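Local coordinates for sugar kinase MJ0406 (Methanococcus jannaschii, PDB 2C49), which phosphorylates nucleosides, most actively inosine, guanosine and cytidine, to nucleoside monophosphates, with ATP as its best phosphate donor, at residues A[15-20]-A[99-104]; A[107-112]-A[239-244]; A[38-43]-A[279-284]. All coordinates share one frame; numbering follows the deposited sequence.

How the interactions relate
The three contacts line the bound adenosine, and interaction 2 also reaches the ATP analogue. Interaction 1 pairs the two central strands of the lid sheet, and its centre lies about 8 Å from that of interaction 2 and about 9 Å from that of interaction 3. Strand 109-114 of interaction 2 flanks strand 98-103, with Phe102 N 3.0 Å from Ile110 O. Beyond the other central strand comes strand 39-42 of interaction 3, with Tyr40 N 2.6 Å from Asp17 O. Interactions 2 and 3 join these lid edges to two loops of the main domain. The loops also meet each other, Gly282 N standing 3.1 Å from Asp241 OD2.

Interaction 1 of 3, residues A[15-20]-A[99-104]; sequences ALDYIF and AWIFTD. With ADN (adenosine), chain C.
Phe20 packs against Phe102 and Trp100 of the neighbouring strand on one face of the lid, the small sheet that closes over the substrate site in PfkB-family kinases. Its two central strands, 15-20 and 99-103, run parallel and are laced by five backbone hydrogen bonds, from Ala99 N to Leu16 O through Thr103 N to Phe20 O. From Phe20, CB lies 3.8 Å from Phe102 CD2. CG stands anti to the carbonyl carbon, beside the backbone N (chi1 -44°), which brings CD1 over a face of the Phe102 ring, 3.3 Å from its CE2; the planes are 21° apart but slid, with little overlap. Farther out, CE1 meets Trp100 CD1 at 3.7 Å, the indole carbon lying at the edge of the phenyl ring and in its plane; the tip, CZ, is 3.9 Å from Trp100 CD1. Tyr18 sets its own CD1 over a face of the Trp100 indole, 3.3 Å from NE1. This aromatic face packs against the second subunit, Trp100 meeting its counterpart edge to face. The other face, bearing Ala99 and Ile101, looks onto adenosine. There Asp17 takes hydrogen bonds from both ribose hydroxyls, O2' to OD1 (2.6 Å) and O3' to OD2 (2.5 Å).

Interaction 2 of 3, residues A[107-112]-A[239-244]; sequences NNQITF and VIDPTG. With ANP (phosphoaminophosphonic acid-adenylate ester), chain F; ADN (adenosine), chain C.
The Asp241-Pro242-Thr243-Gly244 run, which opens the glycine-rich PfkB signature ahead of the proposed proton acceptor Asp247, is touched here by Gln109 at the start of a lid strand. Gln109 OE1 reaches Thr243 OG1 at 2.8 Å, the two side chains crossing at about a right angle. Thr243 OG1 is in turn 2.6 Å from Asp241 OD1. Gln109 OE1 is hydrogen-bonded by Thr103 OG1 of the adjacent lid strand, so that the amide oxygen sits between the lid and the signature loop. The loop is held in shape by an Asx turn: Thr243 N donates to Asp241 OD1 (3.0 Å, 162°), arriving from above the carboxylate plane. Asp241 CG lies opposite its own backbone N (chi1 172°), which brings OD1 to the N-H of Thr243. The ring of Pro242 packs against the two amide side chains, CG 3.8 Å from Gln109 OE1 and CD 4.1 Å from Asn107 OD1. The phosphate end of the ATP analogue lies beside Gln109, an ATP-binding residue, but the modelled approach of its NE2 to the gamma phosphate is too close to interpret. Farther along each segment, Val239 CG2 touches the analogue's N6 at 3.4 Å, and Thr111 OG1 donates to adenosine N7 (2.7 Å). The contact thus spans donor and acceptor sites. Strand 109-114 is the outermost strand of the lid within its chain, yet Thr111 and Phe112 pair with a strand of the second subunit, and the signature loop leads directly into helix 245-258.

Interaction 3 of 3, residues A[38-43]-A[279-284]; sequences RKYYGG and EAKGCQ. With ADN (adenosine), chain C.
Water does the polar work between Tyr41 and the loop residues Cys283 and Gln284. Tyr41 O accepts hydrogen bonds from two waters, at 2.8 and 2.7 Å; the first water in turn accepts from Gln284 N and the second from Cys283 N. In this way the outermost lid strand within the chain, 39-42, is tied to the loop between helices 263-277 and 290-299 of the main PfkB domain. Direct contact comes mostly from Tyr40, whose ring lies against the backbone of Gly282, CD2 being 3.7 Å from Gly282 CA. Gly282 has no CB to hold the ring off, and its positive phi (109°) is one that glycine readily adopts; its N lies over one ring face, near the rim, and donates to Asp241 OD2. The opposite face of the Tyr40 ring carries Arg38 NE. At the phenol end, Lys281 passes at about a right angle. Its CG is anti to the backbone N (chi1 -171°) and the chain bends at chi3, which takes CD past Tyr40 OH at 3.5 Å, while the amine reaches on to Ile19 O. The amide of Gln284 packs beside Tyr41, OE1 lying 3.6 Å from Tyr41 CB; Tyr77 OH bonds to that oxygen, and NE2 bonds to the substrate-binding Asn47, making Gln284 a second-shell neighbour of the nucleoside site. Gly42 and Gly43 probably correspond to the glycine pair that acts as a lid hinge in ribokinase. Just ahead of helix 44-54, Gly43 N donates to adenosine O3' (2.8 Å, 147°) and more weakly to O2'.

Interaction 1 of 3, residues A[15-20]-A[99-104]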
loop_
_atom_site.group_PDB
_atom_site.type_symbol
_atom_site.label_atom_id
_atom_site.label_comp_id
_atom_site.label_asym_id
_atom_site.label_seq_id
_atom_site.Cartn_x
_atom_site.Cartn_y
_atom_site.Cartn_z
ATOM N N ALA A 15 -4.367 -13.157 -4.006
ATOM C CA ALA A 15 -3.732 -11.899 -3.589
ATOM C C ALA A 15 -4.513 -11.234 -2.480
ATOM O O ALA A 15 -5.683 -11.543 -2.305
ATOM C CB ALA A 15 -3.625 -10.934 -4.805
ATOM N N LEU A 16 -3.860 -10.329 -1.740
ATOM C CA LEU A 16 -4.518 -9.420 -0.805
ATOM C C LEU A 16 -4.583 -8.018 -1.452
ATOM O O LEU A 16 -3.605 -7.515 -2.001
ATOM C CB LEU A 16 -3.805 -9.351 0.569
ATOM C CG LEU A 16 -3.877 -10.675 1.326
ATOM C CD1 LEU A 16 -2.941 -10.731 2.498
ATOM C CD2 LEU A 16 -5.347 -10.994 1.749
ATOM N N ASP A 17 -5.772 -7.437 -1.407
ATOM C CA ASP A 17 -6.100 -6.225 -2.121
ATOM C C ASP A 17 -6.361 -5.092 -1.143
ATOM O O ASP A 17 -7.088 -5.284 -0.146
ATOM C CB ASP A 17 -7.446 -6.414 -2.819
ATOM C CG ASP A 17 -7.374 -7.269 -4.052
ATOM O OD1 ASP A 17 -6.271 -7.710 -4.503
ATOM O OD2 ASP A 17 -8.428 -7.506 -4.688
ATOM N N TYR A 18 -5.810 -3.934 -1.463
ATOM C CA TYR A 18 -6.237 -2.659 -0.906
ATOM C C TYR A 18 -7.020 -1.983 -2.033
ATOM O O TYR A 18 -6.578 -2.004 -3.194
ATOM C CB TYR A 18 -5.002 -1.796 -0.623
ATOM C CG TYR A 18 -4.251 -2.081 0.657
ATOM C CD1 TYR A 18 -2.981 -2.669 0.621
ATOM C CD2 TYR A 18 -4.783 -1.717 1.902
ATOM C CE1 TYR A 18 -2.252 -2.874 1.783
ATOM C CE2 TYR A 18 -4.069 -1.939 3.082
ATOM C CZ TYR A 18 -2.792 -2.502 3.012
ATOM O OH TYR A 18 -2.066 -2.711 4.159
ATOM N N ILE A 19 -8.191 -1.428 -1.726
ATOM C CA ILE A 19 -9.060 -0.842 -2.757
ATOM C C ILE A 19 -9.449 0.578 -2.306
ATOM O O ILE A 19 -10.010 0.734 -1.211
ATOM C CB ILE A 19 -10.311 -1.734 -2.977
ATOM C CG1 ILE A 19 -9.916 -3.210 -3.287
ATOM C CG2 ILE A 19 -11.231 -1.149 -4.036
ATOM C CD1 ILE A 19 -11.088 -4.178 -3.312
ATOM N N PHE A 20 -9.140 1.588 -3.122
ATOM C CA PHE A 20 -9.338 2.990 -2.745
ATOM C C PHE A 20 -10.206 3.768 -3.752
ATOM O O PHE A 20 -10.084 3.592 -4.975
ATOM C CB PHE A 20 -8.011 3.763 -2.595
ATOM C CG PHE A 20 -6.927 3.036 -1.846
ATOM C CD1 PHE A 20 -5.999 2.256 -2.530
ATOM C CD2 PHE A 20 -6.804 3.177 -0.471
ATOM C CE1 PHE A 20 -4.989 1.599 -1.854
ATOM C CE2 PHE A 20 -5.801 2.534 0.216
ATOM C CZ PHE A 20 -4.891 1.738 -0.471
ATOM N N ALA A 99 -2.208 -6.202 -4.253
ATOM C CA ALA A 99 -2.686 -5.212 -5.217
ATOM C C ALA A 99 -3.115 -3.921 -4.510
ATOM O O ALA A 99 -3.729 -3.979 -3.449
ATOM C CB ALA A 99 -3.860 -5.808 -6.028
ATOM N N TRP A 100 -2.789 -2.782 -5.115
ATOM C CA TRP A 100 -3.294 -1.468 -4.698
ATOM C C TRP A 100 -4.145 -0.964 -5.852
ATOM O O TRP A 100 -3.635 -0.700 -6.954
ATOM C CB TRP A 100 -2.151 -0.485 -4.411
ATOM C CG TRP A 100 -1.516 -0.742 -3.097
ATOM C CD1 TRP A 100 -1.709 -0.039 -1.937
ATOM C CD2 TRP A 100 -0.569 -1.778 -2.781
ATOM N NE1 TRP A 100 -0.936 -0.555 -0.920
ATOM C CE2 TRP A 100 -0.232 -1.635 -1.405
ATOM C CE3 TRP A 100 0.053 -2.797 -3.522
ATOM C CZ2 TRP A 100 0.646 -2.501 -0.750
ATOM C CZ3 TRP A 100 0.942 -3.651 -2.864
ATOM C CH2 TRP A 100 1.222 -3.495 -1.483
ATOM N N ILE A 101 -5.440 -0.839 -5.586
ATOM C CA ILE A 101 -6.445 -0.579 -6.614
ATOM C C ILE A 101 -7.128 0.749 -6.338
ATOM O O ILE A 101 -7.659 0.975 -5.238
ATOM C CB ILE A 101 -7.469 -1.747 -6.618
ATOM C CG1 ILE A 101 -6.732 -3.070 -6.918
ATOM C CG2 ILE A 101 -8.617 -1.487 -7.619
ATOM C CD1 ILE A 101 -7.510 -4.328 -6.580
ATOM N N PHE A 102 -7.072 1.635 -7.331
ATOM C CA PHE A 102 -7.632 2.970 -7.193
ATOM C C PHE A 102 -8.749 3.129 -8.175
ATOM O O PHE A 102 -8.591 2.794 -9.329
ATOM C CB PHE A 102 -6.559 4.037 -7.404
ATOM C CG PHE A 102 -5.446 3.917 -6.439
ATOM C CD1 PHE A 102 -4.427 3.007 -6.653
ATOM C CD2 PHE A 102 -5.436 4.683 -5.289
ATOM C CE1 PHE A 102 -3.404 2.870 -5.721
ATOM C CE2 PHE A 102 -4.418 4.544 -4.372
ATOM C CZ PHE A 102 -3.405 3.646 -4.597
ATOM N N THR A 103 -9.882 3.607 -7.677
ATOM C CA THR A 103 -11.062 3.840 -8.470
ATOM C C THR A 103 -11.412 5.335 -8.455
ATOM O O THR A 103 -11.617 5.908 -7.389
ATOM C CB THR A 103 -12.236 3.026 -7.889
ATOM O OG1 THR A 103 -11.869 1.638 -7.798
ATOM C CG2 THR A 103 -13.376 3.034 -8.852
ATOM N N ASP A 104 -11.499 5.952 -9.629
ATOM C CA ASP A 104 -11.871 7.365 -9.704
ATOM C C ASP A 104 -13.390 7.532 -9.775
ATOM O O ASP A 104 -14.117 6.532 -9.776
ATOM C CB ASP A 104 -11.097 8.109 -10.810
ATOM C CG ASP A 104 -11.670 7.904 -12.225
ATOM O OD1 ASP A 104 -12.705 7.224 -12.427
ATOM O OD2 ASP A 104 -11.118 8.429 -13.220
HETATM O "O5'" ADN C . -9.721 -8.967 -11.120
HETATM C "C5'" ADN C . -9.659 -8.189 -9.926
HETATM C "C4'" ADN C . -8.412 -8.668 -9.176
HETATM O "O4'" ADN C . -7.219 -8.563 -9.952
HETATM C "C3'" ADN C . -8.090 -8.220 -7.733
HETATM O "O3'" ADN C . -8.556 -9.074 -6.689
HETATM C "C2'" ADN C . -6.564 -8.015 -7.681
HETATM O "O2'" ADN C . -5.878 -8.898 -6.798
HETATM C "C1'" ADN C . -6.094 -8.347 -9.097
HETATM N N9 ADN C . -5.145 -7.444 -9.703
HETATM C C8 ADN C . -5.130 -6.088 -9.685
HETATM N N7 ADN C . -4.079 -5.621 -10.427
HETATM C C5 ADN C . -3.452 -6.678 -10.952
HETATM C C6 ADN C . -2.303 -7.013 -11.798
HETATM N N6 ADN C . -1.602 -6.010 -12.296
HETATM N N1 ADN C . -1.976 -8.301 -12.070
HETATM C C2 ADN C . -2.693 -9.354 -11.612
HETATM N N3 ADN C . -3.777 -9.174 -10.842
HETATM C C4 ADN C . -4.156 -7.839 -10.475
#

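Interaction 2 of 3, residues A[107-112]-A[239-244]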
loop_
_atom_site.group_PDB
_atom_site.type_symbol
_atom_site.label_atom_id
_atom_site.label_comp_id
_atom_site.label_asym_id
_atom_site.label_seq_id
_atom_site.Cartn_x
_atom_site.Cartn_y
_atom_site.Cartn_z
ATOM N N ASN A 107 -15.493 5.640 -12.156
ATOM C CA ASN A 107 -15.098 4.223 -12.047
ATOM C C ASN A 107 -14.084 3.686 -13.076
ATOM O O ASN A 107 -14.088 2.495 -13.432
ATOM C CB ASN A 107 -16.315 3.277 -11.916
ATOM C CG ASN A 107 -17.265 3.684 -10.791
ATOM O OD1 ASN A 107 -16.890 3.719 -9.620
ATOM N ND2 ASN A 107 -18.506 3.994 -11.155
ATOM N N ASN A 108 -13.214 4.568 -13.553
ATOM C CA ASN A 108 -11.930 4.132 -14.083
ATOM C C ASN A 108 -11.088 3.595 -12.919
ATOM O O ASN A 108 -11.234 4.054 -11.782
ATOM C CB ASN A 108 -11.215 5.299 -14.770
ATOM C CG ASN A 108 -12.039 5.893 -15.908
ATOM O OD1 ASN A 108 -12.403 5.193 -16.852
ATOM N ND2 ASN A 108 -12.340 7.188 -15.817
ATOM N N GLN A 109 -10.211 2.629 -13.204
ATOM C CA GLN A 109 -9.308 2.090 -12.184
ATOM C C GLN A 109 -7.856 1.978 -12.666
ATOM O O GLN A 109 -7.587 1.752 -13.839
ATOM C CB GLN A 109 -9.785 0.712 -11.689
ATOM C CG GLN A 109 -11.222 0.685 -11.106
ATOM C CD GLN A 109 -11.507 -0.582 -10.317
ATOM O OE1 GLN A 109 -11.655 -0.540 -9.089
ATOM N NE2 GLN A 109 -11.575 -1.713 -11.012
ATOM N N ILE A 110 -6.924 2.151 -11.745
ATOM C CA ILE A 110 -5.533 1.868 -12.021
ATOM C C ILE A 110 -5.091 0.893 -10.949
ATOM O O ILE A 110 -5.636 0.890 -9.853
ATOM C CB ILE A 110 -4.668 3.156 -12.028
ATOM C CG1 ILE A 110 -4.701 3.881 -10.671
ATOM C CG2 ILE A 110 -5.128 4.114 -13.150
ATOM C CD1 ILE A 110 -3.857 5.208 -10.642
ATOM N N THR A 111 -4.127 0.036 -11.243
ATOM C CA THR A 111 -3.660 -0.811 -10.156
ATOM C C THR A 111 -2.159 -0.907 -10.181
ATOM O O THR A 111 -1.520 -0.695 -11.220
ATOM C CB THR A 111 -4.298 -2.240 -10.168
ATOM O OG1 THR A 111 -3.685 -3.022 -11.207
ATOM C CG2 THR A 111 -5.801 -2.232 -10.513
ATOM N N PHE A 112 -1.627 -1.221 -9.007
ATOM C CA PHE A 112 -0.228 -1.531 -8.797
ATOM C C PHE A 112 -0.247 -2.920 -8.194
ATOM O O PHE A 112 -0.982 -3.154 -7.246
ATOM C CB PHE A 112 0.375 -0.513 -7.820
ATOM C CG PHE A 112 0.240 0.933 -8.264
ATOM C CD1 PHE A 112 -0.927 1.670 -8.017
ATOM C CD2 PHE A 112 1.279 1.563 -8.905
ATOM C CE1 PHE A 112 -1.018 3.018 -8.397
ATOM C CE2 PHE A 112 1.192 2.897 -9.282
ATOM C CZ PHE A 112 0.044 3.622 -9.040
ATOM N N VAL A 239 -24.125 0.874 -6.576
ATOM C CA VAL A 239 -22.765 0.468 -6.957
ATOM C C VAL A 239 -21.740 1.052 -5.980
ATOM O O VAL A 239 -21.626 2.272 -5.838
ATOM C CB VAL A 239 -22.420 0.898 -8.410
ATOM C CG1 VAL A 239 -21.016 0.451 -8.795
ATOM C CG2 VAL A 239 -23.446 0.351 -9.395
ATOM N N ILE A 240 -21.016 0.139 -5.289
ATOM C CA ILE A 240 -20.053 0.559 -4.270
ATOM C C ILE A 240 -18.622 0.436 -4.791
ATOM O O ILE A 240 -17.795 1.331 -4.588
ATOM C CB ILE A 240 -20.239 -0.279 -2.962
ATOM C CG1 ILE A 240 -21.658 -0.108 -2.382
ATOM C CG2 ILE A 240 -19.151 0.040 -1.914
ATOM C CD1 ILE A 240 -21.969 1.268 -1.775
ATOM N N ASP A 241 -18.357 -0.681 -5.475
ATOM C CA ASP A 241 -17.014 -1.038 -5.926
ATOM C C ASP A 241 -17.069 -1.923 -7.185
ATOM O O ASP A 241 -17.559 -3.038 -7.117
ATOM C CB ASP A 241 -16.295 -1.786 -4.787
ATOM C CG ASP A 241 -14.978 -2.374 -5.203
ATOM O OD1 ASP A 241 -14.335 -1.821 -6.133
ATOM O OD2 ASP A 241 -14.503 -3.401 -4.654
ATOM N N PRO A 242 -16.563 -1.429 -8.322
ATOM C CA PRO A 242 -16.554 -2.205 -9.582
ATOM C C PRO A 242 -15.504 -3.321 -9.653
ATOM O O PRO A 242 -15.555 -4.133 -10.577
ATOM C CB PRO A 242 -16.205 -1.150 -10.625
ATOM C CG PRO A 242 -15.346 -0.172 -9.856
ATOM C CD PRO A 242 -15.980 -0.084 -8.501
ATOM N N THR A 243 -14.574 -3.354 -8.698
ATOM C CA THR A 243 -13.404 -4.248 -8.761
ATOM C C THR A 243 -13.727 -5.741 -9.003
ATOM O O THR A 243 -13.166 -6.369 -9.893
ATOM C CB THR A 243 -12.520 -4.081 -7.508
ATOM O OG1 THR A 243 -12.212 -2.693 -7.323
ATOM C CG2 THR A 243 -11.130 -4.780 -7.715
ATOM N N GLY A 244 -14.639 -6.311 -8.240
ATOM C CA GLY A 244 -14.921 -7.737 -8.410
ATOM C C GLY A 244 -15.808 -8.097 -9.612
ATOM O O GLY A 244 -16.014 -9.277 -9.867
HETATM P PG ANP F . -11.846 -3.606 -13.289
HETATM O O1G ANP F . -11.552 -4.162 -11.825
HETATM O O2G ANP F . -11.467 -2.070 -13.427
HETATM O O3G ANP F . -10.948 -4.445 -14.304
HETATM P PB ANP F . -13.888 -3.768 -15.390
HETATM O O1B ANP F . -13.360 -2.421 -16.055
HETATM O O2B ANP F . -12.939 -4.980 -15.839
HETATM N N3B ANP F . -13.554 -3.725 -13.679
HETATM P PA ANP F . -15.939 -5.247 -16.582
HETATM O O1A ANP F . -15.893 -5.112 -18.171
HETATM O O2A ANP F . -15.072 -6.505 -16.123
HETATM O O3A ANP F . -15.477 -3.943 -15.746
HETATM O "O5'" ANP F . -17.466 -5.548 -16.158
HETATM C "C5'" ANP F . -17.759 -6.929 -16.139
HETATM C "C4'" ANP F . -19.254 -7.132 -16.099
HETATM O "O4'" ANP F . -19.827 -6.928 -14.795
HETATM C "C3'" ANP F . -20.111 -6.383 -17.112
HETATM O "O3'" ANP F . -20.252 -6.943 -18.391
HETATM C "C2'" ANP F . -21.371 -6.005 -16.360
HETATM O "O2'" ANP F . -22.329 -7.026 -16.659
HETATM C "C1'" ANP F . -21.085 -6.266 -14.892
HETATM N N9 ANP F . -20.994 -4.890 -14.348
HETATM C C8 ANP F . -19.973 -3.995 -14.474
HETATM N N7 ANP F . -20.216 -2.783 -13.882
HETATM C C5 ANP F . -21.448 -2.905 -13.364
HETATM C C6 ANP F . -22.406 -2.080 -12.603
HETATM N N6 ANP F . -22.006 -0.826 -12.277
HETATM N N1 ANP F . -23.612 -2.601 -12.236
HETATM C C2 ANP F . -24.021 -3.854 -12.540
HETATM N N3 ANP F . -23.237 -4.718 -13.236
HETATM C C4 ANP F . -21.930 -4.242 -13.673
HETATM O "O5'" ADN C . -9.721 -8.967 -11.120
HETATM C "C5'" ADN C . -9.659 -8.189 -9.926
HETATM C "C4'" ADN C . -8.412 -8.668 -9.176
HETATM O "O4'" ADN C . -7.219 -8.563 -9.952
HETATM C "C3'" ADN C . -8.090 -8.220 -7.733
HETATM O "O3'" ADN C . -8.556 -9.074 -6.689
HETATM C "C2'" ADN C . -6.564 -8.015 -7.681
HETATM O "O2'" ADN C . -5.878 -8.898 -6.798
HETATM C "C1'" ADN C . -6.094 -8.347 -9.097
HETATM N N9 ADN C . -5.145 -7.444 -9.703
HETATM C C8 ADN C . -5.130 -6.088 -9.685
HETATM N N7 ADN C . -4.079 -5.621 -10.427
HETATM C C5 ADN C . -3.452 -6.678 -10.952
HETATM C C6 ADN C . -2.303 -7.013 -11.798
HETATM N N6 ADN C . -1.602 -6.010 -12.296
HETATM N N1 ADN C . -1.976 -8.301 -12.070
HETATM C C2 ADN C . -2.693 -9.354 -11.612
HETATM N N3 ADN C . -3.777 -9.174 -10.842
HETATM C C4 ADN C . -4.156 -7.839 -10.475
#

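Interaction 3 of 3, residues A[38-43]-A[279-284]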
loop_
_atom_site.group_PDB
_atom_site.type_symbol
_atom_site.label_atom_id
_atom_site.label_comp_id
_atom_site.label_asym_id
_atom_site.label_seq_id
_atom_site.Cartn_x
_atom_site.Cartn_y
_atom_site.Cartn_z
ATOM N N ARG A 38 -8.229 -1.244 4.496
ATOM C CA ARG A 38 -8.444 -2.592 4.904
ATOM C C ARG A 38 -7.997 -3.506 3.763
ATOM O O ARG A 38 -8.140 -3.135 2.607
ATOM C CB ARG A 38 -9.947 -2.809 5.009
ATOM C CG ARG A 38 -10.494 -3.356 6.306
ATOM C CD ARG A 38 -11.800 -4.063 5.971
ATOM N NE ARG A 38 -11.561 -5.283 5.229
ATOM C CZ ARG A 38 -12.157 -6.427 5.516
ATOM N NH1 ARG A 38 -13.028 -6.500 6.511
ATOM N NH2 ARG A 38 -11.892 -7.511 4.789
ATOM N N LYS A 39 -7.449 -4.672 4.064
ATOM C CA LYS A 39 -7.085 -5.597 2.988
ATOM C C LYS A 39 -8.245 -6.515 2.749
ATOM O O LYS A 39 -8.938 -6.900 3.695
ATOM C CB LYS A 39 -5.874 -6.457 3.337
ATOM C CG LYS A 39 -4.559 -5.707 3.621
ATOM C CD LYS A 39 -3.485 -6.685 4.108
ATOM C CE LYS A 39 -2.189 -5.951 4.527
ATOM N NZ LYS A 39 -2.388 -5.164 5.823
ATOM N N TYR A 40 -8.459 -6.860 1.482
ATOM C CA TYR A 40 -9.529 -7.782 1.082
ATOM C C TYR A 40 -8.946 -8.996 0.388
ATOM O O TYR A 40 -7.920 -8.882 -0.294
ATOM C CB TYR A 40 -10.454 -7.078 0.107
ATOM C CG TYR A 40 -11.138 -5.890 0.724
ATOM C CD1 TYR A 40 -10.523 -4.625 0.728
ATOM C CD2 TYR A 40 -12.369 -6.029 1.332
ATOM C CE1 TYR A 40 -11.169 -3.524 1.290
ATOM C CE2 TYR A 40 -13.018 -4.922 1.914
ATOM C CZ TYR A 40 -12.403 -3.686 1.885
ATOM O OH TYR A 40 -13.027 -2.608 2.449
ATOM N N TYR A 41 -9.596 -10.145 0.584
ATOM C CA TYR A 41 -9.297 -11.346 -0.155
ATOM C C TYR A 41 -9.520 -11.063 -1.653
ATOM O O TYR A 41 -10.550 -10.543 -2.048
ATOM C CB TYR A 41 -10.158 -12.509 0.352
ATOM C CG TYR A 41 -9.948 -12.877 1.833
ATOM C CD1 TYR A 41 -11.018 -13.258 2.630
ATOM C CD2 TYR A 41 -8.673 -12.862 2.405
ATOM C CE1 TYR A 41 -10.831 -13.612 3.997
ATOM C CE2 TYR A 41 -8.465 -13.208 3.742
ATOM C CZ TYR A 41 -9.556 -13.594 4.531
ATOM O OH TYR A 41 -9.364 -13.929 5.842
ATOM N N GLY A 42 -8.509 -11.367 -2.461
ATOM C CA GLY A 42 -8.445 -10.954 -3.853
ATOM C C GLY A 42 -7.634 -11.906 -4.713
ATOM O O GLY A 42 -7.403 -13.054 -4.311
ATOM N N GLY A 43 -7.189 -11.413 -5.874
ATOM C CA GLY A 43 -6.506 -12.215 -6.871
ATOM C C GLY A 43 -7.566 -12.839 -7.777
ATOM O O GLY A 43 -8.474 -13.520 -7.290
ATOM N N GLU A 279 -21.999 -4.390 -5.288
ATOM C CA GLU A 279 -22.740 -3.756 -4.200
ATOM C C GLU A 279 -21.927 -3.643 -2.907
ATOM O O GLU A 279 -22.398 -3.068 -1.952
ATOM C CB GLU A 279 -24.061 -4.504 -3.923
ATOM C CG GLU A 279 -24.935 -4.718 -5.156
ATOM C CD GLU A 279 -26.338 -5.188 -4.810
ATOM O OE1 GLU A 279 -26.626 -5.382 -3.618
ATOM O OE2 GLU A 279 -27.152 -5.371 -5.730
ATOM N N ALA A 280 -20.719 -4.203 -2.875
ATOM C CA ALA A 280 -19.867 -4.081 -1.678
ATOM C C ALA A 280 -18.408 -3.969 -2.093
ATOM O O ALA A 280 -18.060 -4.376 -3.199
ATOM C CB ALA A 280 -20.073 -5.294 -0.727
ATOM N N LYS A 281 -17.565 -3.393 -1.241
ATOM C CA LYS A 281 -16.129 -3.330 -1.534
ATOM C C LYS A 281 -15.486 -4.679 -1.227
ATOM O O LYS A 281 -15.820 -5.328 -0.241
ATOM C CB LYS A 281 -15.434 -2.210 -0.732
ATOM C CG LYS A 281 -13.992 -1.925 -1.124
ATOM C CD LYS A 281 -13.501 -0.626 -0.433
ATOM C CE LYS A 281 -13.467 0.539 -1.419
ATOM N NZ LYS A 281 -12.810 1.698 -0.793
ATOM N N GLY A 282 -14.575 -5.090 -2.098
ATOM C CA GLY A 282 -13.889 -6.354 -1.980
ATOM C C GLY A 282 -14.441 -7.218 -3.084
ATOM O O GLY A 282 -15.666 -7.222 -3.315
ATOM N N CYS A 283 -13.571 -7.953 -3.761
ATOM C CA CYS A 283 -14.022 -8.820 -4.863
ATOM C C CYS A 283 -14.830 -10.033 -4.485
ATOM O O CYS A 283 -15.485 -10.611 -5.337
ATOM C CB CYS A 283 -12.832 -9.286 -5.688
ATOM S SG CYS A 283 -12.043 -7.958 -6.601
ATOM N N GLN A 284 -14.730 -10.474 -3.236
ATOM C CA GLN A 284 -15.426 -11.674 -2.772
ATOM C C GLN A 284 -16.467 -11.393 -1.685
ATOM O O GLN A 284 -17.095 -12.324 -1.183
ATOM C CB GLN A 284 -14.411 -12.659 -2.212
ATOM C CG GLN A 284 -13.361 -13.128 -3.264
ATOM C CD GLN A 284 -12.259 -13.910 -2.648
ATOM O OE1 GLN A 284 -12.438 -14.523 -1.590
ATOM N NE2 GLN A 284 -11.081 -13.888 -3.295
HETATM O "O5'" ADN C . -9.721 -8.967 -11.120
HETATM C "C5'" ADN C . -9.659 -8.189 -9.926
HETATM C "C4'" ADN C . -8.412 -8.668 -9.176
HETATM O "O4'" ADN C . -7.219 -8.563 -9.952
HETATM C "C3'" ADN C . -8.090 -8.220 -7.733
HETATM O "O3'" ADN C . -8.556 -9.074 -6.689
HETATM C "C2'" ADN C . -6.564 -8.015 -7.681
HETATM O "O2'" ADN C . -5.878 -8.898 -6.798
HETATM C "C1'" ADN C . -6.094 -8.347 -9.097
HETATM N N9 ADN C . -5.145 -7.444 -9.703
HETATM C C8 ADN C . -5.130 -6.088 -9.685
HETATM N N7 ADN C . -4.079 -5.621 -10.427
HETATM C C5 ADN C . -3.452 -6.678 -10.952
HETATM C C6 ADN C . -2.303 -7.013 -11.798
HETATM N N6 ADN C . -1.602 -6.010 -12.296
HETATM N N1 ADN C . -1.976 -8.301 -12.070
HETATM C C2 ADN C . -2.693 -9.354 -11.612
HETATM N N3 ADN C . -3.777 -9.174 -10.842
HETATM C C4 ADN C . -4.156 -7.839 -10.475
HETATM O O HOH W 1 -13.023 -9.613 -1.203
HETATM O O HOH W 2 -10.812 -8.064 -3.204
#